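Local coordinates for beta-L-arabinobiosidase (Bacteroides thetaiotaomicron, PDB 5MQR), which probably hydrolyses L-arabinofuranosyl linkages in plant pectin, as a multidomain glycoside hydrolase of a gut bacterium, at residues E669-Y672 with Y673-W677; T1020-D1023 with L1024-T1027. One frame throughout, in Å; residues are numbered along the deposited sequence.

Contact 1 of 2, residues E669-Y672 with Y673-W677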
loop_
_atom_site.group_PDB
_atom_site.type_symbol
_atom_site.label_atom_id
_atom_site.label_comp_id
_atom_site.label_asym_id
_atom_site.label_seq_id
_atom_site.Cartn_x
_atom_site.Cartn_y
_atom_site.Cartn_z
ATOM N N GLU A 669 13.913 -14.298 -0.905
ATOM C CA GLU A 669 12.859 -14.182 -1.875
ATOM C C GLU A 669 12.972 -15.308 -2.901
ATOM O O GLU A 669 11.998 -15.990 -3.159
ATOM C CB GLU A 669 12.877 -12.811 -2.568
ATOM C CG GLU A 669 11.656 -12.577 -3.459
ATOM C CD GLU A 669 11.644 -11.210 -4.107
ATOM O OE1 GLU A 669 11.298 -10.237 -3.398
ATOM O OE2 GLU A 669 11.982 -11.112 -5.317
ATOM N N GLU A 670 14.164 -15.511 -3.450
ATOM C CA GLU A 670 14.402 -16.557 -4.434
ATOM C C GLU A 670 14.067 -17.934 -3.870
ATOM O O GLU A 670 13.498 -18.747 -4.576
ATOM C CB GLU A 670 15.855 -16.542 -4.912
ATOM C CG GLU A 670 16.180 -17.613 -5.939
ATOM C CD GLU A 670 17.604 -17.523 -6.443
ATOM O OE1 GLU A 670 18.559 -17.609 -5.642
ATOM O OE2 GLU A 670 17.772 -17.384 -7.657
HETATM N N MSE A 671 14.421 -18.174 -2.611
HETATM C CA MSE A 671 14.199 -19.493 -1.978
HETATM C C MSE A 671 12.739 -19.728 -1.748
HETATM O O MSE A 671 12.278 -20.852 -1.837
HETATM C CB MSE A 671 14.959 -19.631 -0.660
HETATM C CG MSE A 671 15.085 -21.067 -0.165
HETATM SE SE MSE A 671 15.979 -22.231 -1.513
HETATM C CE MSE A 671 17.588 -21.133 -1.810
ATOM N N TYR A 672 11.997 -18.661 -1.440
ATOM C CA TYR A 672 10.567 -18.727 -1.312
ATOM C C TYR A 672 9.968 -19.330 -2.568
ATOM O O TYR A 672 9.237 -20.309 -2.521
ATOM C CB TYR A 672 9.974 -17.332 -1.051
ATOM C CG TYR A 672 8.498 -17.395 -0.848
ATOM C CD1 TYR A 672 7.959 -17.663 0.396
ATOM C CD2 TYR A 672 7.625 -17.231 -1.923
ATOM C CE1 TYR A 672 6.590 -17.749 0.570
ATOM C CE2 TYR A 672 6.253 -17.315 -1.753
ATOM C CZ TYR A 672 5.743 -17.574 -0.505
ATOM O OH TYR A 672 4.378 -17.705 -0.349
ATOM N N TYR A 673 10.303 -18.742 -3.702
ATOM C CA TYR A 673 9.738 -19.197 -4.964
ATOM C C TYR A 673 10.302 -20.547 -5.366
ATOM O O TYR A 673 9.537 -21.403 -5.829
ATOM C CB TYR A 673 9.869 -18.114 -6.066
ATOM C CG TYR A 673 8.967 -16.959 -5.736
ATOM C CD1 TYR A 673 7.591 -17.038 -5.956
ATOM C CD2 TYR A 673 9.466 -15.824 -5.085
ATOM C CE1 TYR A 673 6.750 -15.984 -5.585
ATOM C CE2 TYR A 673 8.641 -14.780 -4.707
ATOM C CZ TYR A 673 7.292 -14.861 -4.954
ATOM O OH TYR A 673 6.496 -13.824 -4.564
ATOM N N TYR A 674 11.600 -20.771 -5.142
ATOM C CA TYR A 674 12.184 -22.046 -5.508
ATOM C C TYR A 674 11.505 -23.240 -4.809
ATOM O O TYR A 674 11.241 -24.252 -5.430
ATOM C CB TYR A 674 13.693 -22.078 -5.225
ATOM C CG TYR A 674 14.312 -23.452 -5.442
ATOM C CD1 TYR A 674 14.543 -23.930 -6.720
ATOM C CD2 TYR A 674 14.602 -24.277 -4.375
ATOM C CE1 TYR A 674 15.075 -25.186 -6.934
ATOM C CE2 TYR A 674 15.147 -25.553 -4.571
ATOM C CZ TYR A 674 15.375 -25.997 -5.851
ATOM O OH TYR A 674 15.923 -27.235 -6.057
ATOM N N ARG A 675 11.235 -23.111 -3.526
ATOM C CA ARG A 675 10.728 -24.247 -2.753
ATOM C C ARG A 675 9.294 -24.562 -3.143
ATOM O O ARG A 675 8.905 -25.728 -3.109
ATOM C CB ARG A 675 10.859 -24.006 -1.253
ATOM C CG ARG A 675 12.310 -24.138 -0.755
ATOM C CD ARG A 675 12.859 -25.558 -0.881
ATOM N NE ARG A 675 12.060 -26.484 -0.112
ATOM C CZ ARG A 675 12.375 -26.984 1.086
ATOM N NH1 ARG A 675 13.537 -26.709 1.698
ATOM N NH2 ARG A 675 11.501 -27.790 1.681
ATOM N N TRP A 676 8.529 -23.543 -3.555
ATOM C CA TRP A 676 7.216 -23.841 -4.123
ATOM C C TRP A 676 7.343 -24.578 -5.469
ATOM O O TRP A 676 6.624 -25.530 -5.704
ATOM C CB TRP A 676 6.356 -22.600 -4.301
ATOM C CG TRP A 676 5.774 -22.055 -3.066
ATOM C CD1 TRP A 676 5.860 -20.762 -2.642
ATOM C CD2 TRP A 676 4.977 -22.742 -2.099
ATOM N NE1 TRP A 676 5.176 -20.601 -1.465
ATOM C CE2 TRP A 676 4.631 -21.796 -1.099
ATOM C CE3 TRP A 676 4.555 -24.061 -1.953
ATOM C CZ2 TRP A 676 3.875 -22.122 0.023
ATOM C CZ3 TRP A 676 3.789 -24.390 -0.846
ATOM C CH2 TRP A 676 3.455 -23.424 0.132
ATOM N N TRP A 677 8.254 -24.108 -6.325
ATOM C CA TRP A 677 8.496 -24.684 -7.639
ATOM C C TRP A 677 8.990 -26.128 -7.523
ATOM O O TRP A 677 8.670 -26.991 -8.343
ATOM C CB TRP A 677 9.535 -23.808 -8.367
ATOM C CG TRP A 677 9.983 -24.269 -9.726
ATOM C CD1 TRP A 677 9.397 -23.992 -10.925
ATOM C CD2 TRP A 677 11.148 -25.016 -10.018
ATOM N NE1 TRP A 677 10.120 -24.541 -11.949
ATOM C CE2 TRP A 677 11.205 -25.178 -11.419
ATOM C CE3 TRP A 677 12.149 -25.586 -9.234
ATOM C CZ2 TRP A 677 12.220 -25.892 -12.050
ATOM C CZ3 TRP A 677 13.163 -26.288 -9.860
ATOM C CH2 TRP A 677 13.194 -26.424 -11.259
#
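Tyr674 N donates to Glu670 O at 2.8 Å and Arg675 N to Met671 O at 3.0 Å, the shorter backbone bonds of this turn within helix 666-680. The flanking bonds are longer: Tyr673 N to Glu669 O spans 3.3 Å, and Trp676 N to Tyr672 O, at 3.5 Å, is weak. Along one flank Tyr672 stands between two other aromatics. Its CG lies anti to the backbone N and beside the carbonyl carbon (chi1 -177°), and CD2 lies over the centre of the Tyr673 face, the edge of a T-shaped pair. On its own face it receives the edge of the Trp676 five-membered ring, the planes at 81° and Trp676 CD1 3.6 Å from Tyr672 CE2. On another flank the selenium of Met671, a selenomethionine, lies 3.8 Å from Tyr674 CD2, side by side with that ring in an oblique Met-aromatic contact. Tyrosine suits these buried places because its flat ring packs while its hydroxyl still reaches a partner. The chemistry implies an aromatic cluster of Tyr672, Tyr673 and Trp676, steeply inclined rings on a hydrogen-bonded helix turn, with Tyr672 OH bonded to Pro659 O and Tyr673 OH to Phe661 O, joining the helix to strand 660-662 and the residue before it.

Contact 2 of 2, residues T1020-D1023 with L1024-T1027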
loop_
_atom_site.group_PDB
_atom_site.type_symbol
_atom_site.label_atom_id
_atom_site.label_comp_id
_atom_site.label_asym_id
_atom_site.label_seq_id
_atom_site.Cartn_x
_atom_site.Cartn_y
_atom_site.Cartn_z
ATOM N N THR A 1020 10.109 -28.798 5.513
ATOM C CA THR A 1020 9.377 -27.566 5.216
ATOM C C THR A 1020 10.391 -26.438 5.025
ATOM O O THR A 1020 11.569 -26.541 5.407
ATOM C CB THR A 1020 8.346 -27.212 6.312
ATOM O OG1 THR A 1020 8.996 -26.912 7.546
ATOM C CG2 THR A 1020 7.335 -28.351 6.528
ATOM N N PHE A 1021 9.901 -25.384 4.390
ATOM C CA PHE A 1021 10.603 -24.122 4.251
ATOM C C PHE A 1021 9.621 -22.948 4.266
ATOM O O PHE A 1021 9.735 -22.041 5.064
ATOM C CB PHE A 1021 11.479 -24.054 2.979
ATOM C CG PHE A 1021 12.175 -22.751 2.857
ATOM C CD1 PHE A 1021 13.278 -22.477 3.649
ATOM C CD2 PHE A 1021 11.669 -21.748 2.048
ATOM C CE1 PHE A 1021 13.914 -21.245 3.608
ATOM C CE2 PHE A 1021 12.299 -20.509 2.001
ATOM C CZ PHE A 1021 13.422 -20.267 2.785
ATOM N N ASN A 1022 8.697 -22.948 3.330
ATOM C CA ASN A 1022 7.750 -21.888 3.235
ATOM C C ASN A 1022 6.749 -21.880 4.374
ATOM O O ASN A 1022 6.190 -20.816 4.698
ATOM C CB ASN A 1022 7.095 -21.925 1.873
ATOM C CG ASN A 1022 8.009 -21.382 0.787
ATOM O OD1 ASN A 1022 8.815 -20.476 1.034
ATOM N ND2 ASN A 1022 7.846 -21.876 -0.432
ATOM N N ASP A 1023 6.534 -23.019 5.022
ATOM C CA ASP A 1023 5.736 -23.008 6.223
ATOM C C ASP A 1023 6.425 -22.206 7.299
ATOM O O ASP A 1023 5.773 -21.544 8.098
ATOM C CB ASP A 1023 5.439 -24.395 6.746
ATOM C CG ASP A 1023 4.548 -24.354 7.963
ATOM O OD1 ASP A 1023 3.444 -23.744 7.892
ATOM O OD2 ASP A 1023 4.976 -24.865 9.006
ATOM N N LEU A 1024 7.749 -22.282 7.313
ATOM C CA LEU A 1024 8.582 -21.540 8.276
ATOM C C LEU A 1024 8.580 -20.056 7.931
ATOM O O LEU A 1024 8.523 -19.211 8.822
ATOM C CB LEU A 1024 10.029 -22.043 8.276
ATOM C CG LEU A 1024 10.263 -23.554 8.352
ATOM C CD1 LEU A 1024 11.747 -23.838 8.183
ATOM C CD2 LEU A 1024 9.744 -24.135 9.668
HETATM N N MSE A 1025 8.654 -19.747 6.638
HETATM C CA MSE A 1025 8.601 -18.365 6.177
HETATM C C MSE A 1025 7.295 -17.715 6.610
HETATM O O MSE A 1025 7.299 -16.637 7.173
HETATM C CB MSE A 1025 8.758 -18.278 4.662
HETATM C CG MSE A 1025 10.106 -18.758 4.125
HETATM SE SE MSE A 1025 11.482 -17.403 4.494
HETATM C CE MSE A 1025 10.878 -16.203 3.045
ATOM N N ILE A 1026 6.186 -18.411 6.388
ATOM C CA ILE A 1026 4.857 -17.892 6.636
ATOM C C ILE A 1026 4.506 -17.826 8.125
ATOM O O ILE A 1026 3.946 -16.815 8.594
ATOM C CB ILE A 1026 3.816 -18.720 5.871
ATOM C CG1 ILE A 1026 4.009 -18.518 4.365
ATOM C CG2 ILE A 1026 2.389 -18.326 6.260
ATOM C CD1 ILE A 1026 3.260 -19.516 3.495
ATOM N N THR A 1027 4.815 -18.882 8.872
ATOM C CA THR A 1027 4.384 -18.955 10.270
ATOM C C THR A 1027 5.407 -18.485 11.291
ATOM O O THR A 1027 5.027 -18.220 12.431
ATOM C CB THR A 1027 3.922 -20.376 10.694
ATOM O OG1 THR A 1027 5.019 -21.288 10.609
ATOM C CG2 THR A 1027 2.793 -20.851 9.832
HETATM O O HOH W 1 4.163 -23.880 11.301
#
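Asp1023 O is gripped twice by one residue: Thr1027 OG1 donates to it at 2.6 Å and Thr1027 N at 2.9 Å, the two coming from opposite faces of the carbonyl plane. Threonine suits this place because its hydroxyl, set by chi1 64° between the backbone N and the carbonyl carbon, reaches the carbonyl four residues back. The same hydroxyl accepts from a water, 2.8 Å from Thr1027 OG1, whose other hydrogen goes to Asp1023 OD2. The aspartate is thus tied to Thr1027 through both its main chain and its carboxylate, while OD1 forms a salt bridge with Arg720 and accepts from Trp721 NE1. Farther back, Phe1021 O takes Met1025 N at 3.0 Å and, weakly, Leu1024 N. The selenomethionine Met1025 bends at chi2 and chi3 and brings CG to 3.5 Å from Phe1021 CE2, with its selenium 4.6 Å from the Phe1021 ring centroid in an oblique Met-aromatic contact. Leu1024 crosses Thr1020 at about a right angle, resting CD2 3.6 Å from Thr1020 OG1. Phe1021 holds the N-cap position without a polar side chain, and the carboxylate of Glu718, from helix 712-719, accepts from the amides of Phe1021, Asn1022 and Asp1023. The arrangement is the amino-terminal part of helix 1022-1029, with a wider pi-type turn at 1025-1027.

Overall arrangement
The centres of contacts 1 and 2 lie about 11 Å apart, and although more than 340 residues separate them in sequence, they touch directly. Asn1022 ND2 probably donates to Tyr672 O at 3.0 Å, so the carbonyl that is only weakly bonded by Trp676 N gains a partner from contact 2. Packing backs this up: Met671 CG meets Phe1021 CZ at 3.5 Å, and Arg675 NH1 approaches Phe1021 CB at 3.6 Å. Arg675 also bonds Ser1019, and both contacts reach Tyr982, through Arg675 NH1 and Thr1020 O. Together they join helices 666-680 and 1022-1029 in the helical part of the chain, where both contacts are buried; the calcium and sodium sites use other residues.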